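Local coordinates for protein RNA-dependent RNA Polymerase (PDB 6TZ0) that synthesises RNA on an RNA template, transcribing the double-stranded viral genome into plus strands and probably making the complementary minus strands during replication, at residues D144-L149 / E180-E185; L132-Q137 / Q189-F194; L149-A154 / G785-R790. All blocks are in the same frame, centred on the assembly; numbering follows the deposited sequence.

Contact 1: D144-L149 / E180-E185; sequences DLWREL and EFPFYE
An aromatic cluster of Trp146, Phe181 and Phe183 joins the first turn of helix 145-160 to the start of strand 183-186 and the residues leading into it, beside the ATP site to which Arg147 and Tyr184 belong. The Phe181 ring stacks face to face on the indole, slightly tilted: its centroid is 4.0 Å from that of the five-membered ring of Trp146, and the planes differ by 22°. Trp146 reaches it because CG is anti to its own carbonyl carbon (chi1 -62°), which sends the indole out from the helix. Along its far rim the indole meets Phe183 obliquely, with Trp146 CZ2 3.5 Å from Phe183 CZ and over that ring's face. Leu145 CD1 approaches the edge of the same phenyl ring, 3.6 Å from Phe183 CE1. Tryptophan suits this place because it pairs a broad apolar surface with one N-H: Trp146 NE1 gives a weak hydrogen bond of 3.4 Å to Phe183 O. At the N-cap position, Asp144 OD1 lies 3.1 Å from Glu185 OE2, two acceptors that do not bond. Arg138 forms a salt bridge with Glu185 and would offset part of this negative charge. Cohesion therefore comes mainly from buried aromatic and apolar surfaces, while the carboxylates probably contribute little attraction.

Contact 2: L132-Q137 / Q189-F194; sequences LMHVKQ and QDKIIF
Ile192 N donates a fairly straight hydrogen bond to His134 O (2.9 Å, 161° at the hydrogen), tying the last residue of helix 121-134 to strand 191-194. Lys191 CA also faces this oxygen, in a CA-H...O contact of 3.5 Å. The His134 ring carries the main side-chain contact. Phe194 turns its edge toward the imidazole face in an offset edge-to-face pair, the centroids 5.0 Å apart and the planes at 85°; Phe194 CD2 comes within 3.3 Å of His134 NE2. A hydrogen bond from His134 ND1 to Asp130 O, one turn back in the helix, limits rotation of the imidazole, and its CD2 edge is turned to Ile192 O. The methylene chain of Lys191 crosses His134 at a slant, CE 3.7 Å from His134 CB, a reach that suits a long aliphatic stem. Ile192 reaches the buried side with CD1, 3.8 Å from Gln137 CB; Gln137 itself is anchored by NE2 to Ser201 O. Val135 CG2 packs near Lys191 CB where the contact is partly exposed. This is a helix C-terminus docked by its carbonyl on the outer edge of a two-stranded antiparallel hairpin, 183-186 and 191-194, in the N-terminal region of the polymerase.

Contact 3: L149-A154 / G785-R790; sequences LCAVIA and GAICLR
Ile787 is the bump of this contact, and the hollow that takes it lies on the surface of helix 145-160 between Cys150, Ala151 and Ala154. The helix belongs to the N-terminal region; the isoleucine comes more than 600 residues later, in the chain that follows helix 774-786 and leads to Arg791 of the ATP site. The methyl CD1 leads: it lies 3.8 Å from Ala151 CA, 4.0 Å from Cys150 O and 4.1 Å from Ala154 CB, so that it rests on the helix backbone itself. An almost extended chi2 of 157° carries this methyl outward. Alanine fits both positions, one helical turn apart, because a single methyl keeps the walls low enough for the isoleucine tip to approach the backbone. The CA atoms of Ala151 and Ile787 are 6.1 Å apart as a result. A second, smaller bump sits beside the first: Cys788 SG touches Ala151 CB at 4.2 Å. Cys150 lines the hollow with its carbonyl oxygen, while its side chain packs on Arg40 and Leu44 of helix 37-44. With only apolar groups, a thiol and one carbonyl oxygen meeting here, and just 155 Å² buried, the contact depends on complementary shape and the exclusion of water, without a hydrogen bond between the two segments.

Helix 145-160 is the common element of contacts 1 and 3: they share Leu149, their centres are 12 Å apart, and Arg147 O touches Ile787 CG2 at 3.7 Å. Contact 2 joins contact 1 through the hairpin, where Tyr184 N and Ile193 O are 2.8 Å apart, a probable hydrogen bond, and its loop encloses contact 1 along the chain. Contacts 2 and 3 do not touch, their nearest atoms being about 13 Å apart. All three lie close to residues of the ATP site, to which no ligand is bound in this chain. Arg147 and Tyr184 come from contact 1, Asn195 directly follows contact 2, and Arg791 directly follows the 785-790 segment of contact 3.

Contact 1: D144-L149 / E180-E185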
ATOM      1  N   ASP A 144       8.831  23.097  18.102  1.00 50.33           N
ATOM      2  CA  ASP A 144       8.215  22.647  19.336  1.00 50.33           C
ATOM      3  C   ASP A 144       6.751  23.073  19.380  1.00 50.33           C
ATOM      4  O   ASP A 144       6.314  23.970  18.658  1.00 50.33           O
ATOM      5  CB  ASP A 144       8.968  23.200  20.543  1.00 50.33           C
ATOM      6  CG  ASP A 144      10.356  22.607  20.679  1.00 50.33           C
ATOM      7  OD1 ASP A 144      10.557  21.452  20.244  1.00 50.33           O
ATOM      8  OD2 ASP A 144      11.250  23.291  21.222  1.00 50.33           O
ATOM      9  N   LEU A 145       5.990  22.413  20.252  1.00 46.43           N
ATOM     10  CA  LEU A 145       4.549  22.622  20.291  1.00 46.43           C
ATOM     11  C   LEU A 145       4.181  23.979  20.880  1.00 46.43           C
ATOM     12  O   LEU A 145       3.161  24.568  20.491  1.00 46.43           O
ATOM     13  CB  LEU A 145       3.883  21.486  21.070  1.00 46.43           C
ATOM     14  CG  LEU A 145       3.909  21.367  22.598  1.00 46.43           C
ATOM     15  CD1 LEU A 145       2.896  20.333  23.012  1.00 46.43           C
ATOM     16  CD2 LEU A 145       5.266  20.987  23.151  1.00 46.43           C
ATOM     17  N   TRP A 146       5.005  24.507  21.785  1.00 44.11           N
ATOM     18  CA  TRP A 146       4.705  25.820  22.338  1.00 44.11           C
ATOM     19  C   TRP A 146       4.980  26.920  21.326  1.00 44.11           C
ATOM     20  O   TRP A 146       4.300  27.944  21.341  1.00 44.11           O
ATOM     21  CB  TRP A 146       5.492  26.064  23.624  1.00 44.11           C
ATOM     22  CG  TRP A 146       5.160  25.097  24.717  1.00 44.11           C
ATOM     23  CD1 TRP A 146       5.947  24.092  25.182  1.00 44.11           C
ATOM     24  CD2 TRP A 146       3.920  24.993  25.425  1.00 44.11           C
ATOM     25  NE1 TRP A 146       5.294  23.392  26.165  1.00 44.11           N
ATOM     26  CE2 TRP A 146       4.046  23.926  26.332  1.00 44.11           C
ATOM     27  CE3 TRP A 146       2.727  25.713  25.397  1.00 44.11           C
ATOM     28  CZ2 TRP A 146       3.023  23.559  27.193  1.00 44.11           C
ATOM     29  CZ3 TRP A 146       1.717  25.348  26.248  1.00 44.11           C
ATOM     30  CH2 TRP A 146       1.869  24.284  27.137  1.00 44.11           C
ATOM     31  N   ARG A 147       5.925  26.706  20.411  1.00 49.44           N
ATOM     32  CA  ARG A 147       6.158  27.675  19.345  1.00 49.44           C
ATOM     33  C   ARG A 147       5.006  27.691  18.350  1.00 49.44           C
ATOM     34  O   ARG A 147       4.631  28.753  17.840  1.00 49.44           O
ATOM     35  CB  ARG A 147       7.469  27.359  18.640  1.00 49.44           C
ATOM     36  CG  ARG A 147       8.666  27.550  19.525  1.00 49.44           C
ATOM     37  CD  ARG A 147       9.938  27.213  18.805  1.00 49.44           C
ATOM     38  NE  ARG A 147      11.086  27.339  19.689  1.00 49.44           N
ATOM     39  CZ  ARG A 147      12.325  27.018  19.349  1.00 49.44           C
ATOM     40  NH1 ARG A 147      13.310  27.167  20.223  1.00 49.44           N
ATOM     41  NH2 ARG A 147      12.580  26.544  18.137  1.00 49.44           N
ATOM     42  N   GLU A 148       4.416  26.524  18.083  1.00 45.29           N
ATOM     43  CA  GLU A 148       3.254  26.463  17.205  1.00 45.29           C
ATOM     44  C   GLU A 148       2.037  27.110  17.853  1.00 45.29           C
ATOM     45  O   GLU A 148       1.270  27.819  17.181  1.00 45.29           O
ATOM     46  CB  GLU A 148       2.974  25.012  16.827  1.00 45.29           C
ATOM     47  CG  GLU A 148       4.095  24.381  16.020  1.00 45.29           C
ATOM     48  CD  GLU A 148       3.797  22.958  15.610  1.00 45.29           C
ATOM     49  OE1 GLU A 148       2.763  22.415  16.043  1.00 45.29           O
ATOM     50  OE2 GLU A 148       4.600  22.377  14.857  1.00 45.29           O
ATOM     51  N   LEU A 149       1.861  26.909  19.164  1.00 42.19           N
ATOM     52  CA  LEU A 149       0.784  27.593  19.869  1.00 42.19           C
ATOM     53  C   LEU A 149       1.021  29.103  19.917  1.00 42.19           C
ATOM     54  O   LEU A 149       0.070  29.888  19.805  1.00 42.19           O
ATOM     55  CB  LEU A 149       0.628  27.009  21.274  1.00 42.19           C
ATOM     56  CG  LEU A 149      -0.559  27.522  22.091  1.00 42.19           C
ATOM     57  CD1 LEU A 149      -1.858  27.175  21.401  1.00 42.19           C
ATOM     58  CD2 LEU A 149      -0.546  26.965  23.490  1.00 42.19           C
ATOM     59  N   GLU A 180       6.709  27.926  34.854  1.00 53.23           N
ATOM     60  CA  GLU A 180       7.249  27.292  33.661  1.00 53.23           C
ATOM     61  C   GLU A 180       6.134  26.518  32.972  1.00 53.23           C
ATOM     62  O   GLU A 180       5.015  26.411  33.482  1.00 53.23           O
ATOM     63  CB  GLU A 180       8.427  26.368  33.986  1.00 53.23           C
ATOM     64  CG  GLU A 180       9.687  27.088  34.414  1.00 53.23           C
ATOM     65  CD  GLU A 180      10.840  26.139  34.637  1.00 53.23           C
ATOM     66  OE1 GLU A 180      10.617  24.913  34.572  1.00 53.23           O
ATOM     67  OE2 GLU A 180      11.969  26.618  34.874  1.00 53.23           O
ATOM     68  N   PHE A 181       6.441  25.985  31.795  1.00 48.64           N
ATOM     69  CA  PHE A 181       5.482  25.152  31.096  1.00 48.64           C
ATOM     70  C   PHE A 181       5.334  23.819  31.830  1.00 48.64           C
ATOM     71  O   PHE A 181       6.289  23.335  32.440  1.00 48.64           O
ATOM     72  CB  PHE A 181       5.926  24.916  29.654  1.00 48.64           C
ATOM     73  CG  PHE A 181       5.947  26.159  28.807  1.00 48.64           C
ATOM     74  CD1 PHE A 181       4.770  26.744  28.377  1.00 48.64           C
ATOM     75  CD2 PHE A 181       7.148  26.707  28.395  1.00 48.64           C
ATOM     76  CE1 PHE A 181       4.787  27.875  27.582  1.00 48.64           C
ATOM     77  CE2 PHE A 181       7.173  27.835  27.599  1.00 48.64           C
ATOM     78  CZ  PHE A 181       5.990  28.419  27.193  1.00 48.64           C
ATOM     79  N   PRO A 182       4.138  23.216  31.805  1.00 49.01           N
ATOM     80  CA  PRO A 182       3.930  21.963  32.555  1.00 49.01           C
ATOM     81  C   PRO A 182       4.681  20.771  31.992  1.00 49.01           C
ATOM     82  O   PRO A 182       4.802  19.754  32.685  1.00 49.01           O
ATOM     83  CB  PRO A 182       2.416  21.743  32.458  1.00 49.01           C
ATOM     84  CG  PRO A 182       1.855  23.075  32.143  1.00 49.01           C
ATOM     85  CD  PRO A 182       2.870  23.744  31.281  1.00 49.01           C
ATOM     86  N   PHE A 183       5.184  20.866  30.770  1.00 47.12           N
ATOM     87  CA  PHE A 183       5.926  19.799  30.122  1.00 47.12           C
ATOM     88  C   PHE A 183       6.759  20.425  29.016  1.00 47.12           C
ATOM     89  O   PHE A 183       6.604  21.605  28.693  1.00 47.12           O
ATOM     90  CB  PHE A 183       4.989  18.706  29.581  1.00 47.12           C
ATOM     91  CG  PHE A 183       3.867  19.234  28.731  1.00 47.12           C
ATOM     92  CD1 PHE A 183       4.036  19.454  27.375  1.00 47.12           C
ATOM     93  CD2 PHE A 183       2.636  19.512  29.295  1.00 47.12           C
ATOM     94  CE1 PHE A 183       3.013  19.950  26.610  1.00 47.12           C
ATOM     95  CE2 PHE A 183       1.611  20.007  28.527  1.00 47.12           C
ATOM     96  CZ  PHE A 183       1.801  20.228  27.188  1.00 47.12           C
ATOM     97  N   TYR A 184       7.632  19.616  28.432  1.00 50.82           N
ATOM     98  CA  TYR A 184       8.408  20.026  27.270  1.00 50.82           C
ATOM     99  C   TYR A 184       8.882  18.768  26.564  1.00 50.82           C
ATOM    100  O   TYR A 184       8.818  17.666  27.111  1.00 50.82           O
ATOM    101  CB  TYR A 184       9.585  20.932  27.658  1.00 50.82           C
ATOM    102  CG  TYR A 184      10.649  20.276  28.508  1.00 50.82           C
ATOM    103  CD1 TYR A 184      10.509  20.189  29.890  1.00 50.82           C
ATOM    104  CD2 TYR A 184      11.816  19.791  27.937  1.00 50.82           C
ATOM    105  CE1 TYR A 184      11.475  19.603  30.666  1.00 50.82           C
ATOM    106  CE2 TYR A 184      12.792  19.204  28.706  1.00 50.82           C
ATOM    107  CZ  TYR A 184      12.618  19.114  30.071  1.00 50.82           C
ATOM    108  OH  TYR A 184      13.593  18.531  30.843  1.00 50.82           O
ATOM    109  N   GLU A 185       9.368  18.942  25.346  1.00 54.32           N
ATOM    110  CA  GLU A 185       9.925  17.842  24.583  1.00 54.32           C
ATOM    111  C   GLU A 185      11.392  18.109  24.292  1.00 54.32           C
ATOM    112  O   GLU A 185      11.833  19.259  24.232  1.00 54.32           O
ATOM    113  CB  GLU A 185       9.156  17.621  23.275  1.00 54.32           C
ATOM    114  CG  GLU A 185       9.198  18.778  22.301  1.00 54.32           C
ATOM    115  CD  GLU A 185       8.384  18.503  21.056  1.00 54.32           C
ATOM    116  OE1 GLU A 185       7.802  17.405  20.967  1.00 54.32           O
ATOM    117  OE2 GLU A 185       8.316  19.377  20.168  1.00 54.32           O
TER

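Contact 2: L132-Q137 / Q189-F194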
ATOM      1  N   LEU A 132       3.715   4.999  25.533  1.00 44.97           N
ATOM      2  CA  LEU A 132       2.450   5.513  25.027  1.00 44.97           C
ATOM      3  C   LEU A 132       2.224   6.943  25.496  1.00 44.97           C
ATOM      4  O   LEU A 132       1.843   7.815  24.709  1.00 44.97           O
ATOM      5  CB  LEU A 132       1.310   4.609  25.501  1.00 44.97           C
ATOM      6  CG  LEU A 132      -0.030   4.512  24.764  1.00 44.97           C
ATOM      7  CD1 LEU A 132      -0.740   3.252  25.181  1.00 44.97           C
ATOM      8  CD2 LEU A 132      -0.925   5.660  25.000  1.00 44.97           C
ATOM      9  N   MET A 133       2.444   7.198  26.784  1.00 47.03           N
ATOM     10  CA  MET A 133       2.148   8.514  27.339  1.00 47.03           C
ATOM     11  C   MET A 133       3.222   9.546  26.998  1.00 47.03           C
ATOM     12  O   MET A 133       2.920  10.738  26.893  1.00 47.03           O
ATOM     13  CB  MET A 133       1.935   8.379  28.852  1.00 47.03           C
ATOM     14  CG  MET A 133       1.619   9.669  29.596  1.00 47.03           C
ATOM     15  SD  MET A 133       1.040   9.421  31.276  1.00 47.03           S
ATOM     16  CE  MET A 133       2.472   8.741  32.079  1.00 47.03           C
ATOM     17  N   HIS A 134       4.454   9.116  26.743  1.00 48.16           N
ATOM     18  CA  HIS A 134       5.560  10.049  26.582  1.00 48.16           C
ATOM     19  C   HIS A 134       6.095  10.188  25.165  1.00 48.16           C
ATOM     20  O   HIS A 134       6.662  11.234  24.848  1.00 48.16           O
ATOM     21  CB  HIS A 134       6.712   9.645  27.506  1.00 48.16           C
ATOM     22  CG  HIS A 134       6.456   9.942  28.948  1.00 48.16           C
ATOM     23  ND1 HIS A 134       5.673   9.140  29.749  1.00 48.16           N
ATOM     24  CD2 HIS A 134       6.907  10.939  29.740  1.00 48.16           C
ATOM     25  CE1 HIS A 134       5.633   9.648  30.967  1.00 48.16           C
ATOM     26  NE2 HIS A 134       6.378  10.736  30.989  1.00 48.16           N
ATOM     27  N   VAL A 135       5.954   9.180  24.306  1.00 47.03           N
ATOM     28  CA  VAL A 135       6.564   9.195  22.983  1.00 47.03           C
ATOM     29  C   VAL A 135       5.526   9.370  21.880  1.00 47.03           C
ATOM     30  O   VAL A 135       5.716  10.180  20.971  1.00 47.03           O
ATOM     31  CB  VAL A 135       7.411   7.923  22.752  1.00 47.03           C
ATOM     32  CG1 VAL A 135       8.002   7.896  21.359  1.00 47.03           C
ATOM     33  CG2 VAL A 135       8.509   7.825  23.786  1.00 47.03           C
ATOM     34  N   LYS A 136       4.407   8.648  21.959  1.00 45.96           N
ATOM     35  CA  LYS A 136       3.388   8.684  20.915  1.00 45.96           C
ATOM     36  C   LYS A 136       2.641  10.007  20.834  1.00 45.96           C
ATOM     37  O   LYS A 136       1.950  10.238  19.837  1.00 45.96           O
ATOM     38  CB  LYS A 136       2.370   7.560  21.120  1.00 45.96           C
ATOM     39  CG  LYS A 136       2.919   6.162  20.962  1.00 45.96           C
ATOM     40  CD  LYS A 136       3.278   5.876  19.524  1.00 45.96           C
ATOM     41  CE  LYS A 136       3.636   4.421  19.335  1.00 45.96           C
ATOM     42  NZ  LYS A 136       4.910   4.095  20.017  1.00 45.96           N
ATOM     43  N   GLN A 137       2.751  10.876  21.835  1.00 46.72           N
ATOM     44  CA  GLN A 137       1.991  12.115  21.806  1.00 46.72           C
ATOM     45  C   GLN A 137       2.716  13.277  21.147  1.00 46.72           C
ATOM     46  O   GLN A 137       2.050  14.226  20.727  1.00 46.72           O
ATOM     47  CB  GLN A 137       1.566  12.531  23.216  1.00 46.72           C
ATOM     48  CG  GLN A 137       0.448  11.696  23.788  1.00 46.72           C
ATOM     49  CD  GLN A 137      -0.029  12.218  25.124  1.00 46.72           C
ATOM     50  OE1 GLN A 137       0.532  13.167  25.663  1.00 46.72           O
ATOM     51  NE2 GLN A 137      -1.073  11.605  25.664  1.00 46.72           N
ATOM     52  N   GLN A 189      16.212  13.111  23.584  1.00 58.41           N
ATOM     53  CA  GLN A 189      15.626  11.922  24.182  1.00 58.41           C
ATOM     54  C   GLN A 189      14.421  11.407  23.415  1.00 58.41           C
ATOM     55  O   GLN A 189      14.025  10.255  23.630  1.00 58.41           O
ATOM     56  CB  GLN A 189      15.214  12.204  25.632  1.00 58.41           C
ATOM     57  CG  GLN A 189      16.380  12.550  26.533  1.00 58.41           C
ATOM     58  CD  GLN A 189      15.954  12.888  27.942  1.00 58.41           C
ATOM     59  OE1 GLN A 189      14.768  12.912  28.254  1.00 58.41           O
ATOM     60  NE2 GLN A 189      16.925  13.162  28.802  1.00 58.41           N
ATOM     61  N   ASP A 190      13.846  12.239  22.538  1.00 58.92           N
ATOM     62  CA  ASP A 190      12.680  11.928  21.702  1.00 58.92           C
ATOM     63  C   ASP A 190      11.474  11.512  22.542  1.00 58.92           C
ATOM     64  O   ASP A 190      10.831  10.492  22.295  1.00 58.92           O
ATOM     65  CB  ASP A 190      13.012  10.870  20.644  1.00 58.92           C
ATOM     66  CG  ASP A 190      13.859  11.424  19.521  1.00 58.92           C
ATOM     67  OD1 ASP A 190      13.705  12.622  19.207  1.00 58.92           O
ATOM     68  OD2 ASP A 190      14.683  10.674  18.960  1.00 58.92           O
ATOM     69  N   LYS A 191      11.170  12.339  23.538  1.00 52.60           N
ATOM     70  CA  LYS A 191      10.003  12.117  24.373  1.00 52.60           C
ATOM     71  C   LYS A 191       9.587  13.438  24.998  1.00 52.60           C
ATOM     72  O   LYS A 191      10.318  14.429  24.951  1.00 52.60           O
ATOM     73  CB  LYS A 191      10.274  11.061  25.448  1.00 52.60           C
ATOM     74  CG  LYS A 191      11.304  11.444  26.481  1.00 52.60           C
ATOM     75  CD  LYS A 191      11.582  10.256  27.379  1.00 52.60           C
ATOM     76  CE  LYS A 191      10.372   9.934  28.229  1.00 52.60           C
ATOM     77  NZ  LYS A 191      10.620   8.812  29.160  1.00 52.60           N
ATOM     78  N   ILE A 192       8.388  13.439  25.565  1.00 50.92           N
ATOM     79  CA  ILE A 192       7.845  14.600  26.255  1.00 50.92           C
ATOM     80  C   ILE A 192       8.191  14.460  27.731  1.00 50.92           C
ATOM     81  O   ILE A 192       7.683  13.568  28.409  1.00 50.92           O
ATOM     82  CB  ILE A 192       6.331  14.712  26.061  1.00 50.92           C
ATOM     83  CG1 ILE A 192       5.991  14.879  24.586  1.00 50.92           C
ATOM     84  CG2 ILE A 192       5.780  15.864  26.870  1.00 50.92           C
ATOM     85  CD1 ILE A 192       4.529  14.694  24.294  1.00 50.92           C
ATOM     86  N   ILE A 193       9.047  15.341  28.231  1.00 51.45           N
ATOM     87  CA  ILE A 193       9.388  15.343  29.647  1.00 51.45           C
ATOM     88  C   ILE A 193       8.386  16.214  30.390  1.00 51.45           C
ATOM     89  O   ILE A 193       8.169  17.376  30.029  1.00 51.45           O
ATOM     90  CB  ILE A 193      10.829  15.835  29.868  1.00 51.45           C
ATOM     91  CG1 ILE A 193      11.854  14.870  29.263  1.00 51.45           C
ATOM     92  CG2 ILE A 193      11.110  16.025  31.343  1.00 51.45           C
ATOM     93  CD1 ILE A 193      12.358  15.254  27.889  1.00 51.45           C
ATOM     94  N   PHE A 194       7.757  15.649  31.417  1.00 51.62           N
ATOM     95  CA  PHE A 194       6.834  16.387  32.269  1.00 51.62           C
ATOM     96  C   PHE A 194       7.599  17.102  33.375  1.00 51.62           C
ATOM     97  O   PHE A 194       8.496  16.520  33.991  1.00 51.62           O
ATOM     98  CB  PHE A 194       5.800  15.445  32.882  1.00 51.62           C
ATOM     99  CG  PHE A 194       4.811  14.906  31.897  1.00 51.62           C
ATOM    100  CD1 PHE A 194       3.642  15.592  31.619  1.00 51.62           C
ATOM    101  CD2 PHE A 194       5.064  13.722  31.229  1.00 51.62           C
ATOM    102  CE1 PHE A 194       2.733  15.092  30.705  1.00 51.62           C
ATOM    103  CE2 PHE A 194       4.168  13.222  30.313  1.00 51.62           C
ATOM    104  CZ  PHE A 194       3.001  13.907  30.053  1.00 51.62           C
TER

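Contact 3: L149-A154 / G785-R790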
ATOM      1  N   LEU A 149       1.861  26.909  19.164  1.00 42.19           N
ATOM      2  CA  LEU A 149       0.784  27.593  19.869  1.00 42.19           C
ATOM      3  C   LEU A 149       1.021  29.103  19.917  1.00 42.19           C
ATOM      4  O   LEU A 149       0.070  29.888  19.805  1.00 42.19           O
ATOM      5  CB  LEU A 149       0.628  27.009  21.274  1.00 42.19           C
ATOM      6  CG  LEU A 149      -0.559  27.522  22.091  1.00 42.19           C
ATOM      7  CD1 LEU A 149      -1.858  27.175  21.401  1.00 42.19           C
ATOM      8  CD2 LEU A 149      -0.546  26.965  23.490  1.00 42.19           C
ATOM      9  N   CYS A 150       2.286  29.526  20.043  1.00 45.15           N
ATOM     10  CA  CYS A 150       2.624  30.946  19.964  1.00 45.15           C
ATOM     11  C   CYS A 150       2.310  31.522  18.593  1.00 45.15           C
ATOM     12  O   CYS A 150       1.861  32.667  18.491  1.00 45.15           O
ATOM     13  CB  CYS A 150       4.098  31.178  20.299  1.00 45.15           C
ATOM     14  SG  CYS A 150       4.532  31.064  22.036  1.00 45.15           S
ATOM     15  N   ALA A 151       2.516  30.737  17.531  1.00 43.21           N
ATOM     16  CA  ALA A 151       2.187  31.201  16.184  1.00 43.21           C
ATOM     17  C   ALA A 151       0.687  31.399  16.011  1.00 43.21           C
ATOM     18  O   ALA A 151       0.253  32.420  15.454  1.00 43.21           O
ATOM     19  CB  ALA A 151       2.723  30.220  15.147  1.00 43.21           C
ATOM     20  N   VAL A 152      -0.115  30.457  16.519  1.00 42.29           N
ATOM     21  CA  VAL A 152      -1.573  30.569  16.414  1.00 42.29           C
ATOM     22  C   VAL A 152      -2.090  31.767  17.212  1.00 42.29           C
ATOM     23  O   VAL A 152      -2.894  32.570  16.712  1.00 42.29           O
ATOM     24  CB  VAL A 152      -2.246  29.260  16.865  1.00 42.29           C
ATOM     25  CG1 VAL A 152      -3.748  29.404  16.880  1.00 42.29           C
ATOM     26  CG2 VAL A 152      -1.868  28.142  15.942  1.00 42.29           C
ATOM     27  N   ILE A 153      -1.605  31.927  18.447  1.00 42.61           N
ATOM     28  CA  ILE A 153      -2.070  33.015  19.307  1.00 42.61           C
ATOM     29  C   ILE A 153      -1.605  34.373  18.778  1.00 42.61           C
ATOM     30  O   ILE A 153      -2.358  35.355  18.820  1.00 42.61           O
ATOM     31  CB  ILE A 153      -1.619  32.756  20.758  1.00 42.61           C
ATOM     32  CG1 ILE A 153      -2.300  31.503  21.312  1.00 42.61           C
ATOM     33  CG2 ILE A 153      -1.903  33.926  21.660  1.00 42.61           C
ATOM     34  CD1 ILE A 153      -3.798  31.581  21.350  1.00 42.61           C
ATOM     35  N   ALA A 154      -0.392  34.436  18.215  1.00 43.38           N
ATOM     36  CA  ALA A 154       0.109  35.670  17.615  1.00 43.38           C
ATOM     37  C   ALA A 154      -0.707  36.080  16.399  1.00 43.38           C
ATOM     38  O   ALA A 154      -1.010  37.269  16.218  1.00 43.38           O
ATOM     39  CB  ALA A 154       1.569  35.495  17.221  1.00 43.38           C
ATOM     40  N   GLY A 785       5.632  30.867   9.715  1.00 51.98           N
ATOM     41  CA  GLY A 785       6.961  31.032   9.154  1.00 51.98           C
ATOM     42  C   GLY A 785       7.826  31.991   9.947  1.00 51.98           C
ATOM     43  O   GLY A 785       9.050  31.847   9.983  1.00 51.98           O
ATOM     44  N   ALA A 786       7.208  32.978  10.597  1.00 50.81           N
ATOM     45  CA  ALA A 786       7.946  33.982  11.353  1.00 50.81           C
ATOM     46  C   ALA A 786       8.370  33.506  12.732  1.00 50.81           C
ATOM     47  O   ALA A 786       9.335  34.042  13.285  1.00 50.81           O
ATOM     48  CB  ALA A 786       7.103  35.247  11.509  1.00 50.81           C
ATOM     49  N   ILE A 787       7.685  32.515  13.286  1.00 50.11           N
ATOM     50  CA  ILE A 787       8.070  32.014  14.597  1.00 50.11           C
ATOM     51  C   ILE A 787       8.684  30.612  14.561  1.00 50.11           C
ATOM     52  O   ILE A 787       9.785  30.395  15.057  1.00 50.11           O
ATOM     53  CB  ILE A 787       6.868  32.052  15.559  1.00 50.11           C
ATOM     54  CG1 ILE A 787       6.518  33.501  15.891  1.00 50.11           C
ATOM     55  CG2 ILE A 787       7.160  31.267  16.824  1.00 50.11           C
ATOM     56  CD1 ILE A 787       5.095  33.698  16.355  1.00 50.11           C
ATOM     57  N   CYS A 788       7.970  29.671  13.955  1.00 53.27           N
ATOM     58  CA  CYS A 788       8.410  28.278  13.857  1.00 53.27           C
ATOM     59  C   CYS A 788       9.649  27.958  13.017  1.00 53.27           C
ATOM     60  O   CYS A 788      10.459  27.126  13.409  1.00 53.27           O
ATOM     61  CB  CYS A 788       7.244  27.389  13.416  1.00 53.27           C
ATOM     62  SG  CYS A 788       5.826  27.460  14.529  1.00 53.27           S
ATOM     63  N   LEU A 789       9.784  28.597  11.863  1.00 55.32           N
ATOM     64  CA  LEU A 789      10.903  28.321  10.961  1.00 55.32           C
ATOM     65  C   LEU A 789      12.053  29.333  10.975  1.00 55.32           C
ATOM     66  O   LEU A 789      12.915  29.296  10.104  1.00 55.32           O
ATOM     67  CB  LEU A 789      10.389  28.158   9.528  1.00 55.32           C
ATOM     68  CG  LEU A 789       9.209  27.209   9.313  1.00 55.32           C
ATOM     69  CD1 LEU A 789       8.671  27.356   7.901  1.00 55.32           C
ATOM     70  CD2 LEU A 789       9.614  25.769   9.573  1.00 55.32           C
ATOM     71  N   ARG A 790      12.067  30.233  11.948  1.00 59.17           N
ATOM     72  CA  ARG A 790      13.088  31.280  12.003  1.00 59.17           C
ATOM     73  C   ARG A 790      14.432  31.010  12.700  1.00 59.17           C
ATOM     74  O   ARG A 790      15.307  31.871  12.675  1.00 59.17           O
ATOM     75  CB  ARG A 790      12.469  32.558  12.570  1.00 59.17           C
ATOM     76  CG  ARG A 790      13.256  33.813  12.253  1.00 59.17           C
ATOM     77  CD  ARG A 790      12.407  35.048  12.469  1.00 59.17           C
ATOM     78  NE  ARG A 790      13.166  36.267  12.234  1.00 59.17           N
ATOM     79  CZ  ARG A 790      12.670  37.487  12.381  1.00 59.17           C
ATOM     80  NH1 ARG A 790      11.412  37.645  12.760  1.00 59.17           N
ATOM     81  NH2 ARG A 790      13.428  38.546  12.149  1.00 59.17           N
TER